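Local coordinates for BDI_3064 protein (Parabacteroides distasonis ATCC 8503, PDB 5Z06) that hydrolyses linear beta-1,2-glucan and beta-1,2-glucooligosaccharides of four or more glucose units, releasing sophorose from the non-reducing end, at residues A[217-223]-A[258-264]; A[200-204]-A[634-638]; A[311-315]-A[661-665]; A[501-507]-A[528-533]. All blocks are in the same frame, centred on the assembly; numbering follows the deposited sequence.

Contact 1: A[217-223]-A[258-264]; sequences IKYYRIY and KVTAVDY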
# COMPACT_ATOMS: atom_id res chain seq x y z
N ILE A 217 -0.14 -20.89 -11.97
CA ILE A 217 -0.48 -21.55 -10.72
C ILE A 217 -1.42 -20.69 -9.87
O ILE A 217 -1.53 -19.46 -10.05
CB ILE A 217 0.77 -21.94 -9.91
CG1 ILE A 217 1.58 -20.73 -9.46
CG2 ILE A 217 1.65 -22.88 -10.72
CD1 ILE A 217 2.31 -20.97 -8.16
N LYS A 218 -2.10 -21.35 -8.93
CA LYS A 218 -3.10 -20.67 -8.10
C LYS A 218 -2.39 -19.90 -6.98
O LYS A 218 -2.62 -18.72 -6.77
CB LYS A 218 -4.08 -21.69 -7.53
CG LYS A 218 -5.36 -21.08 -6.97
CD LYS A 218 -6.17 -22.13 -6.23
CE LYS A 218 -7.43 -21.55 -5.62
NZ LYS A 218 -8.41 -21.13 -6.64
N TYR A 219 -1.53 -20.60 -6.26
CA TYR A 219 -0.81 -20.02 -5.16
C TYR A 219 0.31 -20.92 -4.77
O TYR A 219 0.40 -22.06 -5.23
CB TYR A 219 -1.71 -19.72 -3.95
CG TYR A 219 -2.75 -20.76 -3.53
CD1 TYR A 219 -2.38 -22.04 -3.10
CD2 TYR A 219 -4.10 -20.42 -3.45
CE1 TYR A 219 -3.33 -22.96 -2.68
CE2 TYR A 219 -5.06 -21.33 -3.03
CZ TYR A 219 -4.67 -22.59 -2.64
OH TYR A 219 -5.62 -23.47 -2.21
N TYR A 220 1.20 -20.39 -3.96
CA TYR A 220 2.20 -21.18 -3.28
C TYR A 220 1.65 -21.52 -1.92
O TYR A 220 1.03 -20.68 -1.28
CB TYR A 220 3.49 -20.38 -3.16
CG TYR A 220 4.11 -20.09 -4.49
CD1 TYR A 220 4.88 -21.06 -5.14
CD2 TYR A 220 3.91 -18.86 -5.12
CE1 TYR A 220 5.45 -20.80 -6.38
CE2 TYR A 220 4.48 -18.58 -6.35
CZ TYR A 220 5.25 -19.55 -6.98
OH TYR A 220 5.81 -19.26 -8.21
N ARG A 221 1.83 -22.76 -1.49
CA ARG A 221 1.49 -23.15 -0.15
C ARG A 221 2.78 -23.21 0.61
O ARG A 221 3.73 -23.85 0.14
CB ARG A 221 0.85 -24.54 -0.12
CG ARG A 221 -0.63 -24.53 0.23
CD ARG A 221 -1.21 -25.94 0.26
NE ARG A 221 -2.61 -25.92 -0.17
CZ ARG A 221 -3.23 -26.89 -0.84
NH1 ARG A 221 -2.60 -28.02 -1.19
NH2 ARG A 221 -4.51 -26.73 -1.17
N ILE A 222 2.79 -22.59 1.79
CA ILE A 222 3.98 -22.59 2.63
C ILE A 222 3.74 -23.53 3.80
O ILE A 222 2.70 -23.46 4.46
CB ILE A 222 4.35 -21.18 3.15
CG1 ILE A 222 4.66 -20.23 1.97
CG2 ILE A 222 5.56 -21.24 4.10
CD1 ILE A 222 3.45 -19.51 1.44
N TYR A 223 4.73 -24.40 4.04
CA TYR A 223 4.72 -25.37 5.14
C TYR A 223 5.80 -25.04 6.14
O TYR A 223 6.90 -24.66 5.77
CB TYR A 223 4.97 -26.80 4.63
CG TYR A 223 3.82 -27.32 3.81
CD1 TYR A 223 3.75 -27.04 2.45
CD2 TYR A 223 2.78 -28.05 4.39
CE1 TYR A 223 2.70 -27.48 1.68
CE2 TYR A 223 1.72 -28.51 3.63
CZ TYR A 223 1.69 -28.23 2.27
OH TYR A 223 0.64 -28.66 1.50
N LYS A 258 9.12 -25.00 3.87
CA LYS A 258 9.03 -25.81 2.69
C LYS A 258 7.89 -25.18 1.92
O LYS A 258 6.84 -24.87 2.50
CB LYS A 258 8.64 -27.21 3.11
CG LYS A 258 9.28 -28.35 2.35
CD LYS A 258 9.14 -29.65 3.15
CE LYS A 258 7.68 -29.90 3.54
NZ LYS A 258 7.43 -31.31 3.94
N VAL A 259 8.08 -25.00 0.62
CA VAL A 259 7.05 -24.37 -0.18
C VAL A 259 6.70 -25.26 -1.36
O VAL A 259 7.57 -25.83 -2.01
CB VAL A 259 7.55 -23.00 -0.66
CG1 VAL A 259 6.52 -22.33 -1.57
CG2 VAL A 259 7.86 -22.13 0.54
N THR A 260 5.40 -25.37 -1.63
CA THR A 260 4.92 -26.06 -2.83
C THR A 260 4.16 -25.07 -3.70
O THR A 260 3.74 -24.03 -3.21
CB THR A 260 3.97 -27.23 -2.46
OG1 THR A 260 2.80 -26.71 -1.82
CG2 THR A 260 4.64 -28.23 -1.52
N ALA A 261 4.01 -25.40 -4.98
CA ALA A 261 3.13 -24.69 -5.91
C ALA A 261 1.84 -25.48 -6.10
O ALA A 261 1.86 -26.69 -6.27
CB ALA A 261 3.80 -24.48 -7.25
N VAL A 262 0.72 -24.77 -6.07
CA VAL A 262 -0.61 -25.37 -6.17
C VAL A 262 -1.26 -24.78 -7.41
O VAL A 262 -1.27 -23.57 -7.58
CB VAL A 262 -1.45 -25.06 -4.93
CG1 VAL A 262 -2.84 -25.66 -5.02
CG2 VAL A 262 -0.73 -25.56 -3.68
N ASP A 263 -1.78 -25.64 -8.29
CA ASP A 263 -2.49 -25.19 -9.49
C ASP A 263 -3.96 -24.99 -9.18
O ASP A 263 -4.40 -25.30 -8.06
CB ASP A 263 -2.25 -26.14 -10.69
CG ASP A 263 -2.93 -27.51 -10.54
OD1 ASP A 263 -3.94 -27.66 -9.82
OD2 ASP A 263 -2.42 -28.46 -11.17
N TYR A 264 -4.72 -24.49 -10.14
CA TYR A 264 -6.14 -24.23 -9.92
C TYR A 264 -6.99 -25.48 -9.70
O TYR A 264 -8.07 -25.40 -9.10
CB TYR A 264 -6.72 -23.36 -11.04
CG TYR A 264 -6.43 -21.90 -10.82
CD1 TYR A 264 -5.15 -21.39 -11.03
CD2 TYR A 264 -7.42 -21.04 -10.37
CE1 TYR A 264 -4.89 -20.05 -10.83
CE2 TYR A 264 -7.17 -19.71 -10.16
CZ TYR A 264 -5.90 -19.21 -10.37
OH TYR A 264 -5.65 -17.87 -10.17
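K218 and Y219 both lie opposite V262, forming a classic beta bulge in the antiparallel pairing of strands 219-225 and 254-262. The two strands are central neighbours in a four-stranded sheet whose layout is consistent with a fibronectin type III-like sandwich. Backbone bonds come first. At the bulge the V262 carbonyl accepts twice, from K218 N at 2.7 Å in the carbonyl plane and from Y219 N at a longer 3.3 Å, tilted 19° out of it. Beyond, R221 pairs reciprocally with T260, and Y223 with K258.

Apolar contacts differ between the two faces. On the face of Y220, I222, V259 and A261, V259 CG2 runs alongside I222 CG1 at 4.0 Å, and both side chains pack on I207 and W209 of strand 204-210. On the other face, V262 CG1 touches Y219 CE1 at 3.6 Å while V262 CG2 lies over the guanidinium of R221.

Polar ends converge on one acidic residue outside the pair: E268 takes a salt bridge from R221 and is hydrogen-bonded to T260 OG1 and Y223 OH. T260 OG1 also sits at the rim of the Y223 ring.

A CH-pi contact lies at the bulge end. The K218 and Y264 side chains cross at about a right angle, K218 NZ continuing to a salt bridge with E178, while Y264 OH is hydrogen-bonded to D7 and R82. Putting a serine at Y264 would probably remove the flat surface beneath the K218 chain, letting it turn and leaving D7 and R82 without the phenol hydroxyl. K218 CG stands over the ring face, 3.8 Å from the Y264 centroid, almost exactly on the normal.

Contact 2: A[200-204]-A[634-638]; sequences AYERH and YYRNH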
# COMPACT_ATOMS: atom_id res chain seq x y z
N ALA A 200 15.91 -14.90 9.31
CA ALA A 200 15.25 -14.63 10.58
C ALA A 200 15.57 -13.22 11.01
O ALA A 200 16.61 -12.67 10.68
CB ALA A 200 15.67 -15.61 11.65
N TYR A 201 14.63 -12.65 11.72
CA TYR A 201 14.81 -11.41 12.43
C TYR A 201 14.41 -11.73 13.87
O TYR A 201 14.68 -12.84 14.33
CB TYR A 201 13.99 -10.33 11.73
CG TYR A 201 14.53 -10.08 10.35
CD1 TYR A 201 14.13 -10.88 9.30
CD2 TYR A 201 15.48 -9.08 10.10
CE1 TYR A 201 14.62 -10.68 8.03
CE2 TYR A 201 15.97 -8.86 8.83
CZ TYR A 201 15.53 -9.67 7.80
OH TYR A 201 15.98 -9.54 6.52
N GLU A 202 13.76 -10.81 14.58
CA GLU A 202 13.44 -11.05 15.97
C GLU A 202 12.13 -11.79 16.18
O GLU A 202 12.02 -12.70 17.02
CB GLU A 202 13.41 -9.73 16.71
CG GLU A 202 13.20 -9.92 18.21
CD GLU A 202 13.12 -8.62 18.93
OE1 GLU A 202 12.03 -8.31 19.41
OE2 GLU A 202 14.14 -7.92 19.01
N ARG A 203 11.12 -11.37 15.44
CA ARG A 203 9.78 -11.90 15.59
C ARG A 203 9.30 -12.62 14.36
O ARG A 203 8.18 -13.15 14.34
CB ARG A 203 8.83 -10.76 15.91
CG ARG A 203 9.28 -9.89 17.06
CD ARG A 203 9.37 -10.69 18.33
NE ARG A 203 9.75 -9.83 19.43
CZ ARG A 203 9.36 -9.98 20.69
NH1 ARG A 203 8.55 -10.97 21.02
NH2 ARG A 203 9.78 -9.14 21.62
N HIS A 204 10.14 -12.67 13.33
CA HIS A 204 9.69 -13.27 12.10
C HIS A 204 10.81 -13.84 11.31
O HIS A 204 11.96 -13.49 11.53
CB HIS A 204 8.91 -12.26 11.26
CG HIS A 204 9.77 -11.39 10.44
ND1 HIS A 204 10.46 -10.33 10.97
CD2 HIS A 204 10.08 -11.43 9.12
CE1 HIS A 204 11.16 -9.75 10.01
NE2 HIS A 204 10.94 -10.40 8.88
N TYR A 634 4.93 -1.31 16.21
CA TYR A 634 4.37 -1.87 14.98
C TYR A 634 4.90 -3.28 14.69
O TYR A 634 4.13 -4.18 14.32
CB TYR A 634 4.68 -0.96 13.79
CG TYR A 634 4.03 0.39 13.83
CD1 TYR A 634 2.91 0.64 14.61
CD2 TYR A 634 4.50 1.42 13.02
CE1 TYR A 634 2.32 1.89 14.64
CE2 TYR A 634 3.90 2.65 13.01
CZ TYR A 634 2.82 2.88 13.84
OH TYR A 634 2.21 4.11 13.86
N TYR A 635 6.21 -3.44 14.86
CA TYR A 635 6.84 -4.71 14.65
C TYR A 635 6.53 -5.69 15.78
O TYR A 635 5.96 -6.75 15.53
CB TYR A 635 8.33 -4.55 14.50
CG TYR A 635 9.01 -5.83 14.18
CD1 TYR A 635 8.75 -6.50 12.98
CD2 TYR A 635 9.91 -6.40 15.06
CE1 TYR A 635 9.37 -7.71 12.69
CE2 TYR A 635 10.52 -7.61 14.78
CZ TYR A 635 10.25 -8.26 13.60
OH TYR A 635 10.88 -9.45 13.33
N ARG A 636 6.91 -5.35 17.01
CA ARG A 636 6.87 -6.35 18.08
C ARG A 636 5.49 -6.64 18.56
O ARG A 636 5.23 -7.76 18.89
CB ARG A 636 7.72 -5.96 19.27
CG ARG A 636 9.19 -6.13 19.00
CD ARG A 636 10.00 -5.50 20.11
NE ARG A 636 11.41 -5.74 19.86
CZ ARG A 636 12.39 -4.86 20.06
NH1 ARG A 636 12.14 -3.66 20.51
NH2 ARG A 636 13.63 -5.20 19.78
N ASN A 637 4.62 -5.63 18.62
CA ASN A 637 3.26 -5.82 19.15
C ASN A 637 2.25 -6.09 18.07
O ASN A 637 1.43 -6.99 18.23
CB ASN A 637 2.82 -4.63 19.99
CG ASN A 637 3.69 -4.42 21.18
OD1 ASN A 637 4.08 -5.39 21.85
ND2 ASN A 637 4.06 -3.17 21.45
N HIS A 638 2.32 -5.34 16.97
CA HIS A 638 1.38 -5.50 15.85
C HIS A 638 1.87 -6.31 14.68
O HIS A 638 1.16 -6.44 13.70
CB HIS A 638 0.90 -4.14 15.37
CG HIS A 638 0.32 -3.32 16.45
ND1 HIS A 638 -0.51 -3.86 17.41
CD2 HIS A 638 0.50 -2.02 16.79
CE1 HIS A 638 -0.84 -2.91 18.28
NE2 HIS A 638 -0.25 -1.79 17.91
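A single carboxylate oxygen, E202 OE1, is shared by two arginines from different parts of the fold, R636 and R203. The resulting salt-bridge network joins the turn between strands 194-200 and 204-210 to the end of helix 624-636, which belongs to the glucoamylase-like region of the six-hairpin clan. R636 grips E202 side-on: its NE reaches OE1 at 2.7 Å, its NH2 reaches OE2 at 2.9 Å, and the carboxylate and guanidinium planes are only 11° apart. R636 NE meets OE1 on the syn side, somewhat out of the carboxylate plane, whereas R203 NE takes the anti lone pair of the same atom, also at 2.7 Å. Since OE2 additionally accepts from the backbone N of M282, the rotation of the carboxylate is fixed by bonds to both oxygens. Two positive groups thus gather round one anion.

The second anchor is the hydroxyl of Y635. With CG opposite its backbone N (chi1 -175°), the ring extends from the helix to the loop, where OH accepts from R203 N at 2.9 Å, the N-H pointing at it reasonably straight. The same hydroxyl is hydrogen-bonded to H204 ND1 at 2.6 Å, entering at the imidazole edge in its plane. The rings of H204 and Y635 meet rim to rim with their planes at 78°. The other imidazole nitrogen, NE2, is hydrogen-bonded to D206, and W643 meets both aromatic rings, edge-to-face in the case of Y635. The aliphatic part of R203 packs obliquely against the Y635 ring: the chain, bent at chi2 on its way to E202, brings CG to 3.5 Å from Y635 CE2.

Contact 3: A[311-315]-A[661-665]; sequences RENIP and PLFMG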
# COMPACT_ATOMS: atom_id res chain seq x y z
N ARG A 311 5.77 0.11 -8.58
CA ARG A 311 4.38 -0.06 -8.78
C ARG A 311 3.59 0.85 -7.86
O ARG A 311 4.03 1.20 -6.77
CB ARG A 311 4.01 -1.54 -8.61
CG ARG A 311 4.51 -2.30 -9.81
CD ARG A 311 3.92 -3.66 -9.96
NE ARG A 311 4.86 -4.63 -9.46
CZ ARG A 311 5.42 -5.63 -10.14
NH1 ARG A 311 5.15 -5.92 -11.40
NH2 ARG A 311 6.26 -6.39 -9.48
N GLU A 312 2.43 1.28 -8.32
CA GLU A 312 1.54 2.06 -7.49
C GLU A 312 1.28 1.35 -6.18
O GLU A 312 1.33 1.95 -5.12
CB GLU A 312 0.23 2.31 -8.20
CG GLU A 312 -0.88 2.93 -7.35
CD GLU A 312 -0.64 4.36 -6.91
OE1 GLU A 312 0.51 4.86 -6.94
OE2 GLU A 312 -1.66 5.00 -6.52
N ASN A 313 0.98 0.07 -6.27
CA ASN A 313 0.72 -0.74 -5.09
C ASN A 313 0.80 -2.20 -5.45
O ASN A 313 0.64 -2.56 -6.62
CB ASN A 313 -0.66 -0.42 -4.46
CG ASN A 313 -1.80 -0.72 -5.38
OD1 ASN A 313 -2.05 0.02 -6.34
ND2 ASN A 313 -2.49 -1.84 -5.14
N ILE A 314 1.02 -3.02 -4.43
CA ILE A 314 1.05 -4.48 -4.53
C ILE A 314 0.16 -5.05 -3.41
O ILE A 314 0.35 -4.69 -2.23
CB ILE A 314 2.50 -5.01 -4.41
CG1 ILE A 314 3.42 -4.29 -5.42
CG2 ILE A 314 2.56 -6.53 -4.58
CD1 ILE A 314 4.88 -4.75 -5.39
N PRO A 315 -0.83 -5.88 -3.76
CA PRO A 315 -1.15 -6.26 -5.12
C PRO A 315 -1.95 -5.17 -5.81
O PRO A 315 -2.93 -4.67 -5.25
CB PRO A 315 -2.01 -7.50 -4.94
CG PRO A 315 -2.70 -7.29 -3.62
CD PRO A 315 -1.70 -6.56 -2.78
N PRO A 661 -4.82 -4.52 2.70
CA PRO A 661 -4.36 -5.68 1.93
C PRO A 661 -3.17 -5.39 1.02
O PRO A 661 -2.78 -6.27 0.28
CB PRO A 661 -5.58 -6.06 1.10
CG PRO A 661 -6.32 -4.76 0.91
CD PRO A 661 -5.97 -3.85 2.06
N LEU A 662 -2.59 -4.19 1.08
CA LEU A 662 -1.58 -3.80 0.12
C LEU A 662 -0.36 -3.15 0.76
O LEU A 662 -0.38 -2.73 1.93
CB LEU A 662 -2.18 -2.86 -0.96
CG LEU A 662 -2.98 -1.61 -0.57
CD1 LEU A 662 -2.11 -0.51 -0.01
CD2 LEU A 662 -3.68 -1.07 -1.80
N PHE A 663 0.68 -3.09 -0.05
CA PHE A 663 1.79 -2.22 0.17
C PHE A 663 1.73 -1.15 -0.89
O PHE A 663 1.47 -1.44 -2.08
CB PHE A 663 3.08 -3.00 0.04
CG PHE A 663 3.15 -4.13 1.00
CD1 PHE A 663 3.57 -3.92 2.29
CD2 PHE A 663 2.75 -5.40 0.61
CE1 PHE A 663 3.60 -4.96 3.19
CE2 PHE A 663 2.80 -6.45 1.49
CZ PHE A 663 3.22 -6.23 2.79
N MET A 664 2.03 0.06 -0.49
CA MET A 664 1.81 1.22 -1.35
C MET A 664 3.17 1.77 -1.73
O MET A 664 4.01 1.98 -0.88
CB MET A 664 1.01 2.24 -0.56
CG MET A 664 0.38 3.31 -1.41
SD MET A 664 -1.02 2.72 -2.35
CE MET A 664 -1.24 4.21 -3.32
N GLY A 665 3.36 2.00 -3.03
CA GLY A 665 4.61 2.57 -3.57
C GLY A 665 4.98 3.88 -2.92
O GLY A 665 6.16 4.14 -2.64
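The F663 ring is approached obliquely by the carbonyl of I314, whose O lies 3.8 Å from F663 CD2, while the amide of N313 has the methyl CD2 of L662 at 3.6 Å from its ND2. The third flat group, the E312 carboxylate, is touched by the end of M664, with CE 3.3 Å from OE2. These groups lie on and beside a very short antiparallel ladder, strands 313-314 and 663-664, close to the centre of the chain.

Its rungs are backbone bonds. I314 and F663 form a reciprocal hydrogen-bonded pair, with F663 N to I314 O the shorter at 2.7 Å, and N313 faces M664 in a non-hydrogen-bonded pair. One step further G665 N donates to E312 O at 2.9 Å, coming from above the carbonyl plane (47° out of it). G665 lies close to the other segment here; a beta carbon in its place would run into R311 O. At the opposite end the peptide before P315 is cis, and P315 CD rests 3.3 Å from P661 O.

M664 leaves the backbone with CG opposite N (chi1 -164°) and then bends at chi2 (74°), which brings its sulfur against N313 CB and its methyl along E312. Both polar side chains on this side turn to R76: E312 OE2 forms a salt bridge with its guanidinium, and N313 ND2 donates to its carbonyl. The chemistry therefore divides the work: main-chain bonds align the two strands, while the polar ends of E312 and N313 find their partners in a loop from the N-terminal part of the chain.

Contact 4: A[501-507]-A[528-533]; sequences RADWGRV and VSNGGP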
# COMPACT_ATOMS: atom_id res chain seq x y z
N ARG A 501 -6.62 26.66 0.76
CA ARG A 501 -6.15 26.10 2.01
C ARG A 501 -7.28 25.77 2.95
O ARG A 501 -7.37 24.65 3.45
CB ARG A 501 -5.18 27.04 2.67
CG ARG A 501 -3.86 27.12 1.90
CD ARG A 501 -3.05 28.26 2.42
NE ARG A 501 -1.87 28.50 1.60
CZ ARG A 501 -1.50 29.65 1.04
NH1 ARG A 501 -2.20 30.78 1.20
NH2 ARG A 501 -0.39 29.67 0.30
N ALA A 502 -8.17 26.74 3.14
CA ALA A 502 -9.30 26.55 4.04
C ALA A 502 -10.22 25.46 3.49
O ALA A 502 -10.74 24.68 4.27
CB ALA A 502 -10.05 27.86 4.31
N ASP A 503 -10.37 25.37 2.16
CA ASP A 503 -11.23 24.36 1.54
C ASP A 503 -10.83 22.93 1.89
O ASP A 503 -11.70 22.11 2.18
CB ASP A 503 -11.27 24.50 0.02
CG ASP A 503 -12.13 25.69 -0.46
OD1 ASP A 503 -12.79 26.37 0.37
OD2 ASP A 503 -12.13 25.95 -1.69
N TRP A 504 -9.54 22.60 1.81
CA TRP A 504 -9.14 21.24 2.17
C TRP A 504 -8.95 21.12 3.66
O TRP A 504 -9.34 20.12 4.23
CB TRP A 504 -7.93 20.75 1.37
CG TRP A 504 -6.56 21.30 1.70
CD1 TRP A 504 -5.86 22.26 1.01
CD2 TRP A 504 -5.70 20.86 2.75
NE1 TRP A 504 -4.62 22.44 1.56
CE2 TRP A 504 -4.49 21.59 2.63
CE3 TRP A 504 -5.82 19.91 3.78
CZ2 TRP A 504 -3.43 21.41 3.50
CZ3 TRP A 504 -4.77 19.73 4.65
CH2 TRP A 504 -3.59 20.49 4.52
N GLY A 505 -8.37 22.14 4.28
CA GLY A 505 -8.05 22.13 5.69
C GLY A 505 -9.27 22.13 6.58
O GLY A 505 -9.22 21.61 7.69
N ARG A 506 -10.36 22.72 6.09
CA ARG A 506 -11.62 22.87 6.87
C ARG A 506 -11.43 23.74 8.11
O ARG A 506 -12.21 23.66 9.04
CB ARG A 506 -12.20 21.48 7.27
CG ARG A 506 -12.16 20.41 6.18
CD ARG A 506 -12.82 20.87 4.89
NE ARG A 506 -14.21 21.33 5.05
CZ ARG A 506 -14.85 22.20 4.25
NH1 ARG A 506 -14.25 22.76 3.20
NH2 ARG A 506 -16.13 22.53 4.50
N VAL A 507 -10.37 24.54 8.11
CA VAL A 507 -10.07 25.47 9.18
C VAL A 507 -9.47 26.67 8.49
O VAL A 507 -9.08 26.62 7.32
CB VAL A 507 -9.08 24.94 10.25
CG1 VAL A 507 -9.70 23.80 11.06
CG2 VAL A 507 -7.75 24.53 9.64
N VAL A 528 -1.09 24.54 6.89
CA VAL A 528 -2.54 24.52 6.92
C VAL A 528 -2.92 23.69 8.12
O VAL A 528 -2.33 22.63 8.38
CB VAL A 528 -3.10 23.84 5.67
CG1 VAL A 528 -4.61 23.62 5.80
CG2 VAL A 528 -2.79 24.68 4.44
N SER A 529 -3.92 24.18 8.84
CA SER A 529 -4.44 23.46 9.99
C SER A 529 -3.28 23.15 10.93
O SER A 529 -2.42 24.03 11.11
CB SER A 529 -5.22 22.23 9.52
OG SER A 529 -5.95 21.69 10.59
N ASN A 530 -3.22 21.94 11.51
CA ASN A 530 -2.08 21.59 12.35
C ASN A 530 -1.01 20.79 11.63
O ASN A 530 -0.18 20.15 12.27
CB ASN A 530 -2.52 20.94 13.69
CG ASN A 530 -3.22 19.61 13.53
OD1 ASN A 530 -3.44 19.13 12.42
ND2 ASN A 530 -3.59 19.02 14.65
N GLY A 531 -1.00 20.87 10.29
CA GLY A 531 0.08 20.32 9.47
C GLY A 531 -0.38 19.49 8.28
O GLY A 531 0.40 19.25 7.35
N GLY A 532 -1.63 19.03 8.31
CA GLY A 532 -2.17 18.21 7.27
C GLY A 532 -1.71 16.77 7.48
O GLY A 532 -1.14 16.42 8.53
N PRO A 533 -1.98 15.91 6.49
CA PRO A 533 -1.45 14.56 6.55
C PRO A 533 0.04 14.63 6.75
O PRO A 533 0.71 15.49 6.15
CB PRO A 533 -1.77 13.98 5.18
CG PRO A 533 -2.86 14.84 4.63
CD PRO A 533 -2.65 16.19 5.21
O HOH W 1 -7.54 20.11 9.24
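At the end of helix 495-505 the chain leaves helical geometry with positive phi at R506, and G505 there approaches S529, CA to CA 5.8 Å, within a type II' beta turn running from V528 to G531. Helix end and turn both lie within the glucoamylase-like region. The turn is closed by G531 N to V528 O, and S529 carries its positive phi.

The side-chain contact centres on W504 and V528, which come from opposite directions. W504 CG is set between the backbone N and the carbonyl carbon (chi1 74°), swinging the indole toward V528 and G532. V528 CG1 then lies over a face of the six-membered ring, 3.7 Å from its centroid in a CH-pi contact, and V528 CB closes to 3.3 Å from W504 CZ2. At the rim of the same ring, near its plane, G532 CA sits 3.8 Å from W504 CH2, while P533 CD approaches W504 CZ3 obliquely. Replacing W504 by an alanine is likely to strip V528 of its flat partner and open a gap beside G532 and P533.

Flanking contacts complete the fit. R501 lays its CG 3.7 Å from V528 CG2 while its guanidinium goes to main-chain carbonyls, among them G462 O. A beta carbon on G505 would collide with V528 CG1. V507 CG2 presses tightly on S529 CB at 3.4 Å.

The polar link is indirect: S529 OG donates to a water at 2.6 Å, and that water donates in turn to G505 O. A terminal helix carbonyl is thus satisfied through solvent, while apolar and aromatic surfaces join helix end and turn directly.

In the fold
From the N terminus, the chain first reaches residues 200-204, the opening half of contact 2, whose loop closes only at 634-638, some 430 residues later. Contact 1 lies within that span and pairs two strands of the same beta region, closing a loop of 34 residues. Contact 3 begins next, at 311-315, but ends at 661-665, after contact 2 has closed, so the two long loops cross. Contact 4, closing a short excursion of 20 residues, falls inside both. Contact 2 ties the beta region to the helical glucoamylase-like part; contact 3 joins the two ends of a long, helix-rich portion. Contacts 1 and 4, about 48 Å apart between centres, organise opposite sides locally.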